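Long-range contact in relik capsid n-terminal domain (Oryctolagus cuniculus, PDB 2XGU), which is the N-terminal domain of an ancient endogenous lentivirus capsid protein and probably forms the outer surface of the capsid shell: residues Ser44-Asn53 against Ala120-Leu129. Sequence-based numbering, arbitrary orientation. Where two conformers were deposited one is given.
Sequences SINFTSVDIN and ARTLYRTWVL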
ATOM      1  N   SER A  44      -8.444 -11.226   3.548  1.00 13.74           N
ATOM      2  CA  SER A  44      -8.272 -10.543   4.834  1.00 13.29           C
ATOM      3  C   SER A  44      -9.322  -9.484   5.110  1.00 12.54           C
ATOM      4  O   SER A  44      -9.271  -8.815   6.139  1.00 12.42           O
ATOM      5  CB  SER A  44      -6.895  -9.895   4.895  1.00 12.01           C
ATOM      6  OG  SER A  44      -6.762  -8.896   3.874  1.00 13.43           O
ATOM      7  N   ILE A  45     -10.274  -9.365   4.197  0.52 15.07           N
ATOM      8  CA  ILE A  45     -11.428  -8.522   4.421  0.52 15.84           C
ATOM      9  C   ILE A  45     -12.098  -8.940   5.725  0.52 13.88           C
ATOM     10  O   ILE A  45     -12.379 -10.123   5.951  0.52 14.65           O
ATOM     11  CB  ILE A  45     -12.403  -8.600   3.230  0.52 17.79           C
ATOM     12  CG1 ILE A  45     -11.693  -8.138   1.953  0.52 22.93           C
ATOM     13  CG2 ILE A  45     -13.646  -7.761   3.493  0.52 18.62           C
ATOM     14  CD1 ILE A  45     -12.553  -8.222   0.715  0.52 27.18           C
ATOM     15  N   ASN A  46     -12.293  -7.959   6.599  0.52 12.78           N
ATOM     16  CA  ASN A  46     -12.971  -8.160   7.878  0.52 15.38           C
ATOM     17  C   ASN A  46     -12.144  -8.922   8.920  0.52 13.90           C
ATOM     18  O   ASN A  46     -12.648  -9.268   9.986  0.52 13.55           O
ATOM     19  CB  ASN A  46     -14.332  -8.824   7.674  0.52 19.66           C
ATOM     20  CG  ASN A  46     -15.218  -8.046   6.715  0.52 24.30           C
ATOM     21  OD1 ASN A  46     -15.137  -6.820   6.633  0.52 26.88           O
ATOM     22  ND2 ASN A  46     -16.068  -8.756   5.987  0.52 29.38           N
ATOM     23  N   PHE A  47     -10.878  -9.180   8.620  1.00 12.17           N
ATOM     24  CA  PHE A  47      -9.978  -9.768   9.624  1.00 12.45           C
ATOM     25  C   PHE A  47      -9.712  -8.777  10.748  1.00 12.28           C
ATOM     26  O   PHE A  47      -9.580  -7.573  10.506  1.00 14.33           O
ATOM     27  CB  PHE A  47      -8.628 -10.135   9.000  1.00 14.19           C
ATOM     28  CG  PHE A  47      -8.565 -11.516   8.405  1.00 14.10           C
ATOM     29  CD1 PHE A  47      -9.699 -12.151   7.927  1.00 17.40           C
ATOM     30  CD2 PHE A  47      -7.342 -12.176   8.326  1.00 20.66           C
ATOM     31  CE1 PHE A  47      -9.615 -13.437   7.377  1.00 25.21           C
ATOM     32  CE2 PHE A  47      -7.259 -13.453   7.785  1.00 25.75           C
ATOM     33  CZ  PHE A  47      -8.395 -14.073   7.315  1.00 21.13           C
ATOM     34  N   THR A  48      -9.560  -9.274  11.973  1.00 12.22           N
ATOM     35  CA  THR A  48      -9.026  -8.425  13.039  1.00 12.48           C
ATOM     36  C   THR A  48      -7.496  -8.384  12.937  1.00 11.38           C
ATOM     37  O   THR A  48      -6.884  -9.120  12.155  1.00 11.93           O
ATOM     38  CB  THR A  48      -9.384  -8.975  14.429  1.00 11.81           C
ATOM     39  OG1 THR A  48      -8.612 -10.164  14.677  1.00 13.30           O
ATOM     40  CG2 THR A  48     -10.865  -9.302  14.516  1.00 14.60           C
ATOM     41  N   SER A  49      -6.864  -7.512  13.714  1.00 12.85           N
ATOM     42  CA  SER A  49      -5.413  -7.449  13.718  0.72 12.54           C
ATOM     43  C   SER A  49      -4.811  -8.767  14.223  1.00 12.37           C
ATOM     44  O   SER A  49      -3.757  -9.206  13.747  1.00 15.53           O
ATOM     45  CB  SER A  49      -4.936  -6.236  14.526  0.72 12.82           C
ATOM     46  OG  SER A  49      -5.502  -5.054  13.975  0.72 13.59           O
ATOM     47  N   VAL A  50      -5.484  -9.406  15.173  1.00 11.56           N
ATOM     48  CA  VAL A  50      -5.035 -10.713  15.662  1.00 13.39           C
ATOM     49  C   VAL A  50      -5.089 -11.786  14.556  1.00 12.49           C
ATOM     50  O   VAL A  50      -4.160 -12.589  14.412  1.00 13.61           O
ATOM     51  CB  VAL A  50      -5.841 -11.161  16.899  1.00 14.89           C
ATOM     52  CG1 VAL A  50      -5.502 -12.602  17.271  1.00 17.40           C
ATOM     53  CG2 VAL A  50      -5.549 -10.221  18.085  1.00 18.00           C
ATOM     54  N   ASP A  51      -6.168 -11.798  13.778  1.00 12.33           N
ATOM     55  CA  ASP A  51      -6.288 -12.687  12.629  1.00 12.04           C
ATOM     56  C   ASP A  51      -5.140 -12.461  11.629  1.00 11.23           C
ATOM     57  O   ASP A  51      -4.580 -13.411  11.086  1.00 11.87           O
ATOM     58  CB  ASP A  51      -7.598 -12.426  11.879  1.00 10.45           C
ATOM     59  CG  ASP A  51      -8.840 -12.758  12.689  1.00 13.37           C
ATOM     60  OD1 ASP A  51      -8.796 -13.625  13.576  1.00 15.59           O
ATOM     61  OD2 ASP A  51      -9.909 -12.154  12.409  1.00 14.11           O
ATOM     62  N   ILE A  52      -4.836 -11.194  11.340  1.00 12.16           N
ATOM     63  CA  ILE A  52      -3.798 -10.871  10.376  1.00 11.29           C
ATOM     64  C   ILE A  52      -2.445 -11.380  10.864  1.00 11.69           C
ATOM     65  O   ILE A  52      -1.678 -11.955  10.105  1.00 14.06           O
ATOM     66  CB  ILE A  52      -3.762  -9.360  10.125  1.00 12.40           C
ATOM     67  CG1 ILE A  52      -4.991  -8.952   9.303  1.00 16.92           C
ATOM     68  CG2 ILE A  52      -2.455  -8.963   9.402  1.00 13.57           C
ATOM     69  CD1 ILE A  52      -5.239  -7.455   9.265  1.00 22.62           C
ATOM     70  N   ASN A  53      -2.146 -11.142  12.133  1.00 10.55           N
ATOM     71  CA  ASN A  53      -0.875 -11.571  12.688  1.00 11.38           C
ATOM     72  C   ASN A  53      -0.779 -13.083  12.720  1.00 15.45           C
ATOM     73  O   ASN A  53       0.293 -13.639  12.546  1.00 14.49           O
ATOM     74  CB  ASN A  53      -0.664 -10.966  14.070  1.00 15.65           C
ATOM     75  CG  ASN A  53      -0.465  -9.467  13.994  1.00 15.50           C
ATOM     76  OD1 ASN A  53      -0.032  -8.963  12.952  1.00 17.75           O
ATOM     77  ND2 ASN A  53      -0.783  -8.754  15.065  1.00 18.17           N
ATOM     78  N   ALA A 120      -9.616   0.377  13.575  1.00 14.40           N
ATOM     79  CA  ALA A 120      -8.205   0.022  13.737  1.00 13.54           C
ATOM     80  C   ALA A 120      -7.793  -1.199  12.922  1.00 13.80           C
ATOM     81  O   ALA A 120      -6.721  -1.204  12.326  1.00 13.94           O
ATOM     82  CB  ALA A 120      -7.886  -0.202  15.198  1.00 16.37           C
ATOM     83  N   ARG A 121      -8.625  -2.242  12.914  1.00 13.52           N
ATOM     84  CA  ARG A 121      -8.283  -3.441  12.163  1.00 12.35           C
ATOM     85  C   ARG A 121      -8.291  -3.143  10.675  1.00 14.82           C
ATOM     86  O   ARG A 121      -7.522  -3.737   9.927  1.00 13.03           O
ATOM     87  CB  ARG A 121      -9.220  -4.609  12.498  1.00 12.56           C
ATOM     88  CG  ARG A 121     -10.681  -4.367  12.185  1.00 13.98           C
ATOM     89  CD  ARG A 121     -11.500  -5.598  12.567  1.00 20.31           C
ATOM     90  NE  ARG A 121     -12.896  -5.259  12.784  1.00 23.39           N
ATOM     91  CZ  ARG A 121     -13.778  -5.111  11.807  1.00 18.14           C
ATOM     92  NH1 ARG A 121     -13.397  -5.279  10.546  1.00 23.29           N
ATOM     93  NH2 ARG A 121     -15.040  -4.795  12.087  1.00 22.65           N
ATOM     94  N   THR A 122      -9.154  -2.226  10.243  1.00 12.07           N
ATOM     95  CA  THR A 122      -9.196  -1.807   8.845  0.64 13.22           C
ATOM     96  C   THR A 122      -7.894  -1.090   8.477  1.00 12.79           C
ATOM     97  O   THR A 122      -7.321  -1.293   7.407  1.00 12.20           O
ATOM     98  CB  THR A 122     -10.363  -0.841   8.596  0.64 13.44           C
ATOM     99  OG1 THR A 122     -11.576  -1.399   9.125  0.64 19.66           O
ATOM    100  CG2 THR A 122     -10.535  -0.598   7.109  0.64 17.78           C
ATOM    101  N   LEU A 123      -7.437  -0.238   9.383  1.00 12.91           N
ATOM    102  CA  LEU A 123      -6.199   0.509   9.179  1.00 12.92           C
ATOM    103  C   LEU A 123      -4.984  -0.422   9.179  1.00 14.42           C
ATOM    104  O   LEU A 123      -4.058  -0.256   8.369  1.00 14.75           O
ATOM    105  CB  LEU A 123      -6.054   1.587  10.255  1.00 13.35           C
ATOM    106  CG  LEU A 123      -4.792   2.436  10.142  1.00 15.69           C
ATOM    107  CD1 LEU A 123      -4.754   3.195   8.824  1.00 21.64           C
ATOM    108  CD2 LEU A 123      -4.689   3.410  11.322  1.00 14.64           C
ATOM    109  N   TYR A 124      -4.984  -1.409  10.066  1.00 12.21           N
ATOM    110  CA  TYR A 124      -3.855  -2.337  10.111  1.00 12.10           C
ATOM    111  C   TYR A 124      -3.769  -3.163   8.826  1.00 14.37           C
ATOM    112  O   TYR A 124      -2.674  -3.391   8.297  1.00 13.69           O
ATOM    113  CB  TYR A 124      -3.944  -3.271  11.323  1.00 12.87           C
ATOM    114  CG  TYR A 124      -2.749  -4.188  11.497  1.00 11.03           C
ATOM    115  CD1 TYR A 124      -1.454  -3.703  11.377  1.00 11.81           C
ATOM    116  CD2 TYR A 124      -2.925  -5.533  11.789  1.00 12.02           C
ATOM    117  CE1 TYR A 124      -0.352  -4.521  11.554  1.00 12.32           C
ATOM    118  CE2 TYR A 124      -1.829  -6.368  11.977  1.00 15.70           C
ATOM    119  CZ  TYR A 124      -0.548  -5.859  11.846  1.00 14.04           C
ATOM    120  OH  TYR A 124       0.551  -6.673  12.033  1.00 17.74           O
ATOM    121  N   ARG A 125      -4.917  -3.634   8.347  1.00 12.94           N
ATOM    122  CA  ARG A 125      -4.961  -4.350   7.079  1.00 11.32           C
ATOM    123  C   ARG A 125      -4.383  -3.483   5.962  1.00 13.04           C
ATOM    124  O   ARG A 125      -3.611  -3.972   5.135  1.00 13.28           O
ATOM    125  CB  ARG A 125      -6.389  -4.787   6.749  1.00 10.45           C
ATOM    126  CG  ARG A 125      -6.548  -5.389   5.356  1.00 12.31           C
ATOM    127  CD  ARG A 125      -7.993  -5.828   5.116  1.00 12.67           C
ATOM    128  NE  ARG A 125      -8.169  -6.308   3.745  1.00 11.71           N
ATOM    129  CZ  ARG A 125      -8.390  -5.519   2.698  1.00 14.42           C
ATOM    130  NH1 ARG A 125      -8.495  -4.202   2.856  1.00 13.91           N
ATOM    131  NH2 ARG A 125      -8.505  -6.049   1.480  1.00 14.17           N
ATOM    132  N   THR A 126      -4.748  -2.202   5.951  1.00 11.20           N
ATOM    133  CA  THR A 126      -4.177  -1.254   5.007  1.00 12.78           C
ATOM    134  C   THR A 126      -2.654  -1.173   5.111  1.00 17.56           C
ATOM    135  O   THR A 126      -1.957  -1.255   4.102  1.00 14.97           O
ATOM    136  CB  THR A 126      -4.818   0.130   5.192  1.00 15.87           C
ATOM    137  OG1 THR A 126      -6.178   0.063   4.752  1.00 19.18           O
ATOM    138  CG2 THR A 126      -4.067   1.192   4.398  1.00 17.87           C
ATOM    139  N   TRP A 127      -2.122  -1.052   6.329  1.00 12.86           N
ATOM    140  CA  TRP A 127      -0.669  -1.033   6.523  1.00 12.61           C
ATOM    141  C   TRP A 127       0.007  -2.299   5.983  1.00 12.76           C
ATOM    142  O   TRP A 127       1.035  -2.221   5.309  1.00 14.14           O
ATOM    143  CB  TRP A 127      -0.318  -0.914   8.016  1.00 13.00           C
ATOM    144  CG  TRP A 127      -0.599   0.434   8.623  1.00 12.63           C
ATOM    145  CD1 TRP A 127      -1.098   1.530   7.999  1.00 13.27           C
ATOM    146  CD2 TRP A 127      -0.396   0.810   9.996  1.00 12.74           C
ATOM    147  NE1 TRP A 127      -1.215   2.581   8.892  1.00 16.58           N
ATOM    148  CE2 TRP A 127      -0.796   2.156  10.125  1.00 16.53           C
ATOM    149  CE3 TRP A 127       0.080   0.136  11.123  1.00 17.62           C
ATOM    150  CZ2 TRP A 127      -0.730   2.838  11.338  1.00 15.02           C
ATOM    151  CZ3 TRP A 127       0.149   0.815  12.330  1.00 18.94           C
ATOM    152  CH2 TRP A 127      -0.245   2.155  12.422  1.00 15.58           C
ATOM    153  N   VAL A 128      -0.567  -3.461   6.281  1.00 11.68           N
ATOM    154  CA  VAL A 128       0.034  -4.724   5.856  1.00 12.89           C
ATOM    155  C   VAL A 128       0.014  -4.857   4.332  1.00 11.70           C
ATOM    156  O   VAL A 128       1.015  -5.231   3.713  1.00 12.70           O
ATOM    157  CB  VAL A 128      -0.679  -5.915   6.530  1.00 11.14           C
ATOM    158  CG1 VAL A 128      -0.135  -7.241   6.019  1.00 11.67           C
ATOM    159  CG2 VAL A 128      -0.501  -5.836   8.041  1.00 13.78           C
ATOM    160  N   LEU A 129      -1.121  -4.531   3.720  1.00 11.72           N
ATOM    161  CA  LEU A 129      -1.203  -4.588   2.269  0.73 10.28           C
ATOM    162  C   LEU A 129      -0.273  -3.561   1.610  1.00 12.75           C
ATOM    163  O   LEU A 129       0.376  -3.867   0.606  1.00 13.12           O
ATOM    164  CB  LEU A 129      -2.668  -4.473   1.796  0.73 11.89           C
ATOM    165  CG  LEU A 129      -3.439  -5.798   1.980  0.73 13.75           C
ATOM    166  CD1 LEU A 129      -4.953  -5.628   1.978  0.73 12.16           C
ATOM    167  CD2 LEU A 129      -3.017  -6.820   0.906  0.73 12.82           C
TER
HETATM  168  O   HOH W   1      -8.906  -5.914   8.588  1.00 29.46           O
HETATM  169  O   HOH W   2     -11.255  -5.792   9.081  1.00 33.29           O
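The Tyr124 ring meets Asn53 at its edge, where Tyr124 OH donates a short bond of 2.5 Å to Asn53 OD1, in the carbonyl plane and on a lone pair; amide and ring planes stand 71° apart. One face of the ring carries Val128 CG2 near its rim, while Ile52 CG2 reaches Tyr124 CE2 obliquely at 3.7 Å. With CG anti to the backbone N (chi1 -175°), Tyr124 lies alongside helix 49-57, and Ser49 OG, bonded to Ile102 O, comes within 3.4 Å of Tyr124 CD2. Asn53 ND2 is held by Arg103 O, which helps fix the amide's rotation.

The Arg125 guanidinium has Leu129 CD1 over the centre of one face; Arg125 NE gives a bent bond to Ser44 OG (2.9 Å, 139°), tilted from the guanidinium plane. Ser44 OG is also bonded to Phe40 O, and Arg125 NH2 to Gly41 O and to Gln136 OE1 of the second subunit. The Ile52 side chain crosses that of Arg125 at about a right angle, Ile52 CD1 lying 3.8 Å from Arg125 CB.

Arg121 CD lies against Phe47 O at 3.4 Å, and a water at the guanidinium edge links Arg121 NH1 to that carbonyl; a second water joins Phe47 O to Arg121 O. Just beyond, Thr48 and Asp51 form a capping box that starts helix 49-57, whose first turn runs roughly the same way as 120-129 within the largely helical core characteristic of retroviral capsid N-terminal domains.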